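Local coordinates for protein alkaline phosphatase D (Bacillus subtilis, PDB 2YEQ) that hydrolyses phosphate esters, acting as a phosphodiesterase whose active site contains iron and calcium, at residues H382-H390 with H432-R440; F405-N415 with W452-T463. One frame throughout, in Å; residues are numbered along the deposited sequence.

Along the chain the segments come in the order 382-390, 405-415, 432-440 and 452-463, so the two contacts cross and do not nest. Contact 1 closes a loop of 41 residues that holds strand 400-406 and helix 423-429. It pairs two strands within one mixed sheet. Contact 2 closes a loop of 36 residues that includes the second segment of contact 1. It joins that sheet to the other large mixed sheet through strand 451-459. The contacts touch each other: Tyr-456 OH lies 2.7 Å from Trp-385 O, a probable hydrogen bond. Contact 1 supplies an iron ligand, and the 405-415 loop of contact 2 passes close to it.

Contact 1 of 2, residues H382-H390 with H432-R440; sequences HASWASNLH and HIQFFNDYR. With FE (Fe (III) ion), chain B; EDO (1,2-ethanediol), chain C; EDO (1,2-ethanediol), chain U.
Trp-385 has its CG anti to its own carbonyl carbon (chi1 -54°), whereas Phe-436 has CG anti to its backbone nitrogen (chi1 176°), and these torsions bring the two rings together. They form a T-shaped (edge-to-face) pair, with the edge of Phe-436 on the face of the indole and the planes 64° apart. Phe-436 CD1 lies 3.3 Å from Trp-385 CZ2. Ile-433 CG2 meets the indole at its edge, 3.7 Å from Trp-385 CE3. With an alanine in place of Trp-385, Phe-436 would probably lose the face it packs on and be freer to turn.

The strands are antiparallel. Ser-384 and Asn-437 bond in both directions, with Ser-384 N 2.8 Å from Asn-437 O. A classic beta bulge follows, where Gln-434 and Phe-435 both face Ala-386. Gln-434 N bonds to Ala-386 O at 2.7 Å, and Phe-435 N adds a weak bond to that oxygen. Beyond the bulge, Asn-388 N bonds to His-432 O.

Just before strand 384-390, His-382 NE2 binds the iron at 2.2 Å, together with Cys-124, Asp-151 and Tyr-154. Nearby, Arg-440 NH2 makes a salt bridge to Asp-438 OD1 (2.9 Å), reaching it from above the carboxylate plane. Arg-440 also bonds to Gly-414 O and Thr-408 OG1.

Strand 433-437 is outermost in its seven-stranded mixed sheet, and strand 384-390 lies between it and strand 400-406. Phe-333 and Trp-337 make further edge-to-face pairs with Trp-385, while Tyr-456 of strand 451-459 packs against Ser-384, Ala-386 and Phe-435.

Contact 2 of 2, residues F405-N415 with W452-T463; sequences FVGTSITSGGN and WKADYRVMPFVT. With PE5 (3,6,9,12,15,18,21,24-octaoxahexacosan-1-ol), chain H.
Phe-405 meets Ala-454 and Tyr-456 between the two large mixed sheets of the calcineurin-like metallophosphoesterase fold. Strand 400-406 belongs to one sheet and strand 451-459 to the other. Ala-454 CB sits over one face of the Phe-405 ring, a CH-pi contact 3.6 Å from the centroid. Tyr-456 OH lies at the edge of that ring, 3.4 Å from Phe-405 CD1, and is probably satisfied by Trp-385 O. The Phe-405 and Trp-452 rings are nearly parallel but slid apart, so they barely overlap.

The loop after strand 400-406 brings polar groups. Ser-409 OG donates to Ser-412 O on a lone pair in the carbonyl plane. A type II turn runs from Thr-411 to Gly-414, closed by Gly-414 N bonding to Thr-411 O. Thr-411 OG1 is satisfied by Gln-126 O. Ser-412 OG bonds to Tyr-154 OH, an iron ligand, so this loop borders the metal site.

At the far end, the Asn-415 side chain, its CG anti to the carbonyl carbon (chi1 -64°), makes three bonds to the 452-463 segment. Its OD1 accepts from Val-462 N at 2.7 Å, nearly straight at 169°. Thr-463 N also donates to OD1, on a lone pair in the carbonyl plane. The backbone oxygen of Asn-415 accepts from a water that also donates to Met-459 O. Both ends of the amide are engaged: Asn-415 ND2 donates to Thr-463 OG1 at 2.8 Å, with the hydroxyl oxygen in the amide plane.

Contact 1 of 2, residues H382-H390 with H432-R440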
# COMPACT_ATOMS: atom_id res chain seq x y z
N HIS A 382 -9.92 -2.50 -4.63
CA HIS A 382 -10.98 -1.79 -3.89
C HIS A 382 -12.06 -2.74 -3.34
O HIS A 382 -13.23 -2.39 -3.25
CB HIS A 382 -11.63 -0.69 -4.75
CG HIS A 382 -10.66 0.35 -5.27
ND1 HIS A 382 -11.05 1.31 -6.18
CD2 HIS A 382 -9.35 0.59 -5.02
CE1 HIS A 382 -10.02 2.09 -6.47
NE2 HIS A 382 -8.97 1.69 -5.79
N ALA A 383 -11.66 -3.94 -2.99
CA ALA A 383 -12.55 -4.94 -2.40
C ALA A 383 -11.69 -6.05 -1.83
O ALA A 383 -10.51 -6.22 -2.18
CB ALA A 383 -13.58 -5.49 -3.42
N SER A 384 -12.25 -6.76 -0.86
CA SER A 384 -11.51 -7.81 -0.21
C SER A 384 -11.73 -9.12 -0.92
O SER A 384 -12.85 -9.47 -1.26
CB SER A 384 -12.00 -7.97 1.25
OG SER A 384 -11.56 -6.91 2.05
N TRP A 385 -10.64 -9.86 -1.10
CA TRP A 385 -10.67 -11.22 -1.63
C TRP A 385 -9.67 -12.08 -0.86
O TRP A 385 -8.74 -11.57 -0.24
CB TRP A 385 -10.29 -11.26 -3.13
CG TRP A 385 -11.07 -10.38 -4.06
CD1 TRP A 385 -10.89 -9.05 -4.26
CD2 TRP A 385 -12.10 -10.78 -4.98
NE1 TRP A 385 -11.75 -8.58 -5.22
CE2 TRP A 385 -12.49 -9.62 -5.70
CE3 TRP A 385 -12.73 -12.00 -5.27
CZ2 TRP A 385 -13.49 -9.63 -6.66
CZ3 TRP A 385 -13.73 -12.01 -6.23
CH2 TRP A 385 -14.10 -10.82 -6.92
N ALA A 386 -9.83 -13.40 -0.92
CA ALA A 386 -8.82 -14.32 -0.43
C ALA A 386 -8.83 -15.57 -1.32
O ALA A 386 -9.90 -16.01 -1.74
CB ALA A 386 -9.09 -14.70 1.04
N SER A 387 -7.64 -16.08 -1.61
CA SER A 387 -7.46 -17.21 -2.52
C SER A 387 -6.45 -18.18 -2.01
O SER A 387 -5.39 -17.80 -1.50
CB SER A 387 -6.95 -16.75 -3.92
OG SER A 387 -7.96 -16.04 -4.61
N ASN A 388 -6.73 -19.47 -2.22
CA ASN A 388 -5.69 -20.47 -2.21
C ASN A 388 -4.82 -20.31 -3.47
O ASN A 388 -5.35 -20.14 -4.57
CB ASN A 388 -6.33 -21.88 -2.21
CG ASN A 388 -7.05 -22.21 -0.89
OD1 ASN A 388 -8.16 -22.77 -0.87
ND2 ASN A 388 -6.41 -21.83 0.20
N LEU A 389 -3.51 -20.38 -3.30
CA LEU A 389 -2.57 -20.35 -4.43
C LEU A 389 -2.08 -21.77 -4.73
O LEU A 389 -1.37 -22.37 -3.91
CB LEU A 389 -1.37 -19.46 -4.10
CG LEU A 389 -1.72 -17.98 -3.84
CD1 LEU A 389 -0.44 -17.20 -3.53
CD2 LEU A 389 -2.48 -17.38 -5.02
N HIS A 390 -2.45 -22.28 -5.91
CA HIS A 390 -2.08 -23.63 -6.36
C HIS A 390 -0.89 -23.61 -7.32
O HIS A 390 -0.74 -22.68 -8.12
CB HIS A 390 -3.28 -24.26 -7.05
CG HIS A 390 -4.37 -24.66 -6.12
ND1 HIS A 390 -5.37 -23.80 -5.73
CD2 HIS A 390 -4.63 -25.85 -5.52
CE1 HIS A 390 -6.21 -24.44 -4.93
NE2 HIS A 390 -5.78 -25.68 -4.78
N HIS A 432 -10.65 -21.48 -6.61
CA HIS A 432 -9.58 -21.20 -5.67
C HIS A 432 -9.88 -19.97 -4.77
O HIS A 432 -9.25 -19.80 -3.73
CB HIS A 432 -8.25 -20.99 -6.39
CG HIS A 432 -8.29 -19.89 -7.40
ND1 HIS A 432 -8.88 -20.03 -8.63
CD2 HIS A 432 -7.86 -18.60 -7.33
CE1 HIS A 432 -8.81 -18.88 -9.29
NE2 HIS A 432 -8.18 -18.00 -8.52
N ILE A 433 -10.84 -19.15 -5.18
CA ILE A 433 -11.19 -17.95 -4.46
C ILE A 433 -12.19 -18.29 -3.34
O ILE A 433 -13.30 -18.77 -3.59
CB ILE A 433 -11.77 -16.83 -5.38
CG1 ILE A 433 -10.78 -16.44 -6.49
CG2 ILE A 433 -12.11 -15.59 -4.56
CD1 ILE A 433 -11.19 -15.22 -7.36
N GLN A 434 -11.81 -17.95 -2.11
CA GLN A 434 -12.55 -18.37 -0.92
C GLN A 434 -13.39 -17.27 -0.29
O GLN A 434 -14.18 -17.55 0.61
CB GLN A 434 -11.55 -18.86 0.13
CG GLN A 434 -10.66 -20.00 -0.34
CD GLN A 434 -11.50 -21.19 -0.78
OE1 GLN A 434 -12.34 -21.65 -0.02
NE2 GLN A 434 -11.32 -21.63 -2.03
N PHE A 435 -13.23 -16.02 -0.75
CA PHE A 435 -13.85 -14.89 -0.06
C PHE A 435 -14.00 -13.67 -0.97
O PHE A 435 -13.10 -13.39 -1.74
CB PHE A 435 -12.97 -14.52 1.14
CG PHE A 435 -13.51 -13.36 1.97
CD1 PHE A 435 -14.74 -13.44 2.59
CD2 PHE A 435 -12.74 -12.23 2.17
CE1 PHE A 435 -15.21 -12.40 3.37
CE2 PHE A 435 -13.21 -11.16 2.96
CZ PHE A 435 -14.42 -11.24 3.55
N PHE A 436 -15.14 -12.99 -0.87
CA PHE A 436 -15.32 -11.66 -1.42
C PHE A 436 -16.09 -10.81 -0.42
O PHE A 436 -17.05 -11.30 0.18
CB PHE A 436 -16.11 -11.64 -2.75
CG PHE A 436 -16.38 -10.25 -3.26
CD1 PHE A 436 -15.38 -9.56 -3.92
CD2 PHE A 436 -17.59 -9.62 -3.01
CE1 PHE A 436 -15.56 -8.26 -4.36
CE2 PHE A 436 -17.80 -8.31 -3.44
CZ PHE A 436 -16.78 -7.63 -4.13
N ASN A 437 -15.69 -9.55 -0.27
CA ASN A 437 -16.44 -8.53 0.45
C ASN A 437 -16.17 -7.13 -0.14
O ASN A 437 -15.07 -6.88 -0.61
CB ASN A 437 -16.06 -8.55 1.92
CG ASN A 437 -16.94 -7.69 2.76
OD1 ASN A 437 -18.15 -7.97 2.97
ND2 ASN A 437 -16.38 -6.61 3.25
N ASP A 438 -17.14 -6.23 -0.09
CA ASP A 438 -16.96 -4.89 -0.73
C ASP A 438 -17.24 -3.71 0.21
O ASP A 438 -17.77 -2.70 -0.22
CB ASP A 438 -17.83 -4.79 -1.98
CG ASP A 438 -17.46 -3.61 -2.87
OD1 ASP A 438 -16.29 -3.16 -2.82
OD2 ASP A 438 -18.37 -3.13 -3.57
N TYR A 439 -16.88 -3.85 1.48
CA TYR A 439 -16.88 -2.74 2.44
C TYR A 439 -15.45 -2.22 2.60
O TYR A 439 -14.50 -2.97 2.45
CB TYR A 439 -17.37 -3.19 3.81
CG TYR A 439 -18.84 -3.61 3.85
CD1 TYR A 439 -19.82 -2.77 3.39
CD2 TYR A 439 -19.22 -4.84 4.39
CE1 TYR A 439 -21.15 -3.15 3.44
CE2 TYR A 439 -20.54 -5.23 4.44
CZ TYR A 439 -21.49 -4.38 3.98
OH TYR A 439 -22.81 -4.75 4.02
N ARG A 440 -15.32 -0.95 2.97
CA ARG A 440 -14.01 -0.34 3.19
C ARG A 440 -13.41 -0.79 4.52
O ARG A 440 -14.12 -1.22 5.44
CB ARG A 440 -14.12 1.18 3.14
CG ARG A 440 -14.90 1.74 1.94
CD ARG A 440 -14.09 1.64 0.65
NE ARG A 440 -13.99 0.27 0.11
CZ ARG A 440 -14.98 -0.45 -0.39
NH1 ARG A 440 -16.22 0.02 -0.44
NH2 ARG A 440 -14.72 -1.67 -0.86
FE FE B . -6.98 2.55 -5.82
C1 EDO C . -8.48 -23.19 -10.61
O1 EDO C . -9.47 -22.18 -10.94
C2 EDO C . -7.95 -23.11 -9.18
O2 EDO C . -6.56 -22.69 -9.07
C1 EDO U . -15.47 2.87 -8.51
O1 EDO U . -15.88 4.20 -8.14
C2 EDO U . -14.00 2.62 -8.13
O2 EDO U . -13.82 1.43 -7.34
O HOH W 1 -13.85 -5.71 2.33

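Contact 2 of 2, residues F405-N415 with W452-T463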
# COMPACT_ATOMS: atom_id res chain seq x y z
N PHE A 405 -4.04 -12.72 0.22
CA PHE A 405 -5.01 -11.85 0.87
C PHE A 405 -5.03 -10.51 0.17
O PHE A 405 -4.05 -9.75 0.25
CB PHE A 405 -4.60 -11.68 2.34
CG PHE A 405 -4.51 -12.99 3.07
CD1 PHE A 405 -5.66 -13.74 3.28
CD2 PHE A 405 -3.31 -13.52 3.45
CE1 PHE A 405 -5.61 -14.99 3.91
CE2 PHE A 405 -3.24 -14.81 4.09
CZ PHE A 405 -4.40 -15.52 4.30
N VAL A 406 -6.13 -10.24 -0.50
CA VAL A 406 -6.35 -9.00 -1.21
C VAL A 406 -7.15 -8.10 -0.30
O VAL A 406 -8.28 -8.39 0.07
CB VAL A 406 -7.15 -9.21 -2.51
CG1 VAL A 406 -7.36 -7.88 -3.28
CG2 VAL A 406 -6.44 -10.28 -3.41
N GLY A 407 -6.57 -6.99 0.10
CA GLY A 407 -7.30 -6.05 0.94
C GLY A 407 -8.16 -5.08 0.21
O GLY A 407 -7.79 -4.55 -0.85
N THR A 408 -9.32 -4.81 0.79
CA THR A 408 -10.17 -3.72 0.34
C THR A 408 -9.46 -2.35 0.46
O THR A 408 -8.36 -2.24 1.00
CB THR A 408 -11.44 -3.71 1.17
OG1 THR A 408 -12.38 -2.79 0.63
CG2 THR A 408 -11.13 -3.43 2.66
N SER A 409 -10.11 -1.33 -0.04
CA SER A 409 -9.59 0.03 0.02
C SER A 409 -10.01 0.72 1.34
O SER A 409 -11.06 0.40 1.91
CB SER A 409 -10.17 0.79 -1.13
OG SER A 409 -11.57 0.59 -1.23
N ILE A 410 -9.18 1.65 1.78
CA ILE A 410 -9.48 2.53 2.92
C ILE A 410 -10.72 3.36 2.63
O ILE A 410 -11.60 3.48 3.50
CB ILE A 410 -8.26 3.43 3.24
CG1 ILE A 410 -7.12 2.59 3.79
CG2 ILE A 410 -8.63 4.60 4.16
CD1 ILE A 410 -7.26 2.16 5.31
N THR A 411 -10.81 3.93 1.42
CA THR A 411 -12.00 4.65 0.97
C THR A 411 -12.41 4.50 -0.50
O THR A 411 -13.55 4.72 -0.84
CB THR A 411 -11.82 6.18 1.14
OG1 THR A 411 -10.55 6.55 0.56
CG2 THR A 411 -11.88 6.58 2.64
N SER A 412 -11.46 4.20 -1.39
CA SER A 412 -11.74 4.29 -2.84
C SER A 412 -12.94 3.43 -3.19
O SER A 412 -13.02 2.27 -2.78
CB SER A 412 -10.54 3.84 -3.67
OG SER A 412 -9.39 4.55 -3.29
N GLY A 413 -13.89 4.06 -3.87
CA GLY A 413 -15.11 3.39 -4.31
C GLY A 413 -16.33 3.67 -3.47
O GLY A 413 -17.45 3.44 -3.91
N GLY A 414 -16.13 4.23 -2.28
CA GLY A 414 -17.28 4.65 -1.48
C GLY A 414 -17.79 3.55 -0.56
O GLY A 414 -17.04 2.65 -0.18
N ASN A 415 -19.07 3.59 -0.21
CA ASN A 415 -19.56 2.76 0.88
C ASN A 415 -19.60 1.27 0.58
O ASN A 415 -19.37 0.43 1.47
CB ASN A 415 -20.93 3.24 1.34
CG ASN A 415 -20.91 4.63 1.92
OD1 ASN A 415 -19.88 5.07 2.47
ND2 ASN A 415 -22.02 5.34 1.79
N TRP A 452 -1.02 -18.77 9.76
CA TRP A 452 -1.22 -17.38 9.33
C TRP A 452 -2.69 -17.09 9.42
O TRP A 452 -3.49 -17.77 8.79
CB TRP A 452 -0.76 -17.18 7.88
CG TRP A 452 -0.75 -15.73 7.44
CD1 TRP A 452 -1.81 -14.91 7.26
CD2 TRP A 452 0.41 -14.95 7.15
NE1 TRP A 452 -1.39 -13.65 6.88
CE2 TRP A 452 -0.02 -13.66 6.79
CE3 TRP A 452 1.77 -15.22 7.18
CZ2 TRP A 452 0.86 -12.64 6.45
CZ3 TRP A 452 2.67 -14.19 6.81
CH2 TRP A 452 2.20 -12.93 6.47
N LYS A 453 -3.05 -16.07 10.18
CA LYS A 453 -4.44 -15.64 10.24
C LYS A 453 -4.59 -14.23 9.67
O LYS A 453 -3.80 -13.35 9.99
CB LYS A 453 -4.94 -15.65 11.68
CG LYS A 453 -6.35 -15.10 11.83
CD LYS A 453 -7.09 -15.69 13.02
CE LYS A 453 -6.41 -15.42 14.30
NZ LYS A 453 -7.28 -15.73 15.52
N ALA A 454 -5.62 -14.07 8.84
CA ALA A 454 -5.99 -12.79 8.26
C ALA A 454 -7.39 -12.45 8.71
O ALA A 454 -8.31 -13.23 8.47
CB ALA A 454 -5.94 -12.86 6.71
N ASP A 455 -7.54 -11.29 9.35
CA ASP A 455 -8.83 -10.72 9.68
C ASP A 455 -9.16 -9.54 8.78
O ASP A 455 -8.37 -8.59 8.68
CB ASP A 455 -8.80 -10.20 11.13
CG ASP A 455 -8.50 -11.30 12.17
OD1 ASP A 455 -8.90 -12.46 11.97
OD2 ASP A 455 -7.86 -10.99 13.21
N TYR A 456 -10.34 -9.56 8.16
CA TYR A 456 -10.80 -8.47 7.32
C TYR A 456 -11.62 -7.51 8.16
O TYR A 456 -12.72 -7.82 8.59
CB TYR A 456 -11.60 -9.00 6.13
CG TYR A 456 -10.71 -9.74 5.14
CD1 TYR A 456 -10.30 -11.07 5.38
CD2 TYR A 456 -10.25 -9.12 3.99
CE1 TYR A 456 -9.46 -11.75 4.47
CE2 TYR A 456 -9.42 -9.79 3.08
CZ TYR A 456 -9.02 -11.09 3.33
OH TYR A 456 -8.20 -11.73 2.41
N ARG A 457 -11.05 -6.33 8.38
CA ARG A 457 -11.63 -5.35 9.29
C ARG A 457 -12.33 -4.27 8.50
O ARG A 457 -11.67 -3.48 7.83
CB ARG A 457 -10.51 -4.72 10.13
CG ARG A 457 -9.56 -5.72 10.76
CD ARG A 457 -10.14 -6.27 12.09
NE ARG A 457 -10.05 -5.29 13.16
CZ ARG A 457 -10.97 -5.06 14.10
NH1 ARG A 457 -12.10 -5.75 14.16
NH2 ARG A 457 -10.74 -4.14 15.01
N VAL A 458 -13.66 -4.24 8.56
CA VAL A 458 -14.43 -3.40 7.67
C VAL A 458 -15.52 -2.56 8.35
O VAL A 458 -15.85 -2.77 9.53
CB VAL A 458 -15.05 -4.26 6.54
CG1 VAL A 458 -13.96 -5.11 5.88
CG2 VAL A 458 -16.17 -5.16 7.08
N MET A 459 -16.06 -1.60 7.61
CA MET A 459 -17.06 -0.66 8.08
C MET A 459 -18.19 -0.60 7.09
O MET A 459 -17.97 -0.77 5.90
CB MET A 459 -16.45 0.75 8.21
CG MET A 459 -15.26 0.85 9.12
SD MET A 459 -14.35 2.42 8.96
CE MET A 459 -13.84 2.33 7.22
N PRO A 460 -19.41 -0.30 7.56
CA PRO A 460 -20.53 -0.19 6.65
C PRO A 460 -20.48 1.03 5.70
O PRO A 460 -21.11 0.99 4.65
CB PRO A 460 -21.74 -0.06 7.58
CG PRO A 460 -21.17 0.38 8.88
CD PRO A 460 -19.86 -0.28 8.96
N PHE A 461 -19.78 2.11 6.07
CA PHE A 461 -19.80 3.35 5.27
C PHE A 461 -18.59 4.22 5.59
O PHE A 461 -17.98 4.07 6.64
CB PHE A 461 -21.11 4.14 5.47
CG PHE A 461 -21.38 4.55 6.91
CD1 PHE A 461 -20.75 5.66 7.47
CD2 PHE A 461 -22.24 3.80 7.71
CE1 PHE A 461 -20.98 6.04 8.81
CE2 PHE A 461 -22.48 4.17 9.05
CZ PHE A 461 -21.84 5.29 9.60
N VAL A 462 -18.25 5.09 4.64
CA VAL A 462 -17.18 6.08 4.78
C VAL A 462 -17.65 7.48 4.35
O VAL A 462 -16.91 8.45 4.51
CB VAL A 462 -15.88 5.68 3.99
CG1 VAL A 462 -15.26 4.43 4.54
CG2 VAL A 462 -16.15 5.52 2.49
N THR A 463 -18.87 7.61 3.83
CA THR A 463 -19.38 8.88 3.34
C THR A 463 -19.77 9.83 4.49
O THR A 463 -19.95 11.02 4.28
CB THR A 463 -20.60 8.69 2.39
OG1 THR A 463 -21.57 7.81 2.99
CG2 THR A 463 -20.17 8.12 1.05
C48 PE5 H . -7.28 -11.83 16.16
C50 PE5 H . -6.85 -12.69 17.33
O1 PE5 H . -6.14 -13.84 16.84
C1 PE5 H . -4.99 -14.23 17.59
C2 PE5 H . -4.11 -15.21 16.81
O2 PE5 H . -4.46 -16.56 17.12
C3 PE5 H . -4.10 -17.56 16.17
C4 PE5 H . -4.82 -18.86 16.55
O3 PE5 H . -5.87 -19.19 15.62
C5 PE5 H . -7.16 -19.10 16.22
C6 PE5 H . -8.30 -19.44 15.30
O4 PE5 H . -9.49 -18.80 15.77
C7 PE5 H . -9.77 -17.57 15.10
C8 PE5 H . -10.80 -16.71 15.79
O5 PE5 H . -10.51 -15.33 15.53
C9 PE5 H . -11.33 -14.83 14.48
O HOH W 2 -17.66 0.68 3.55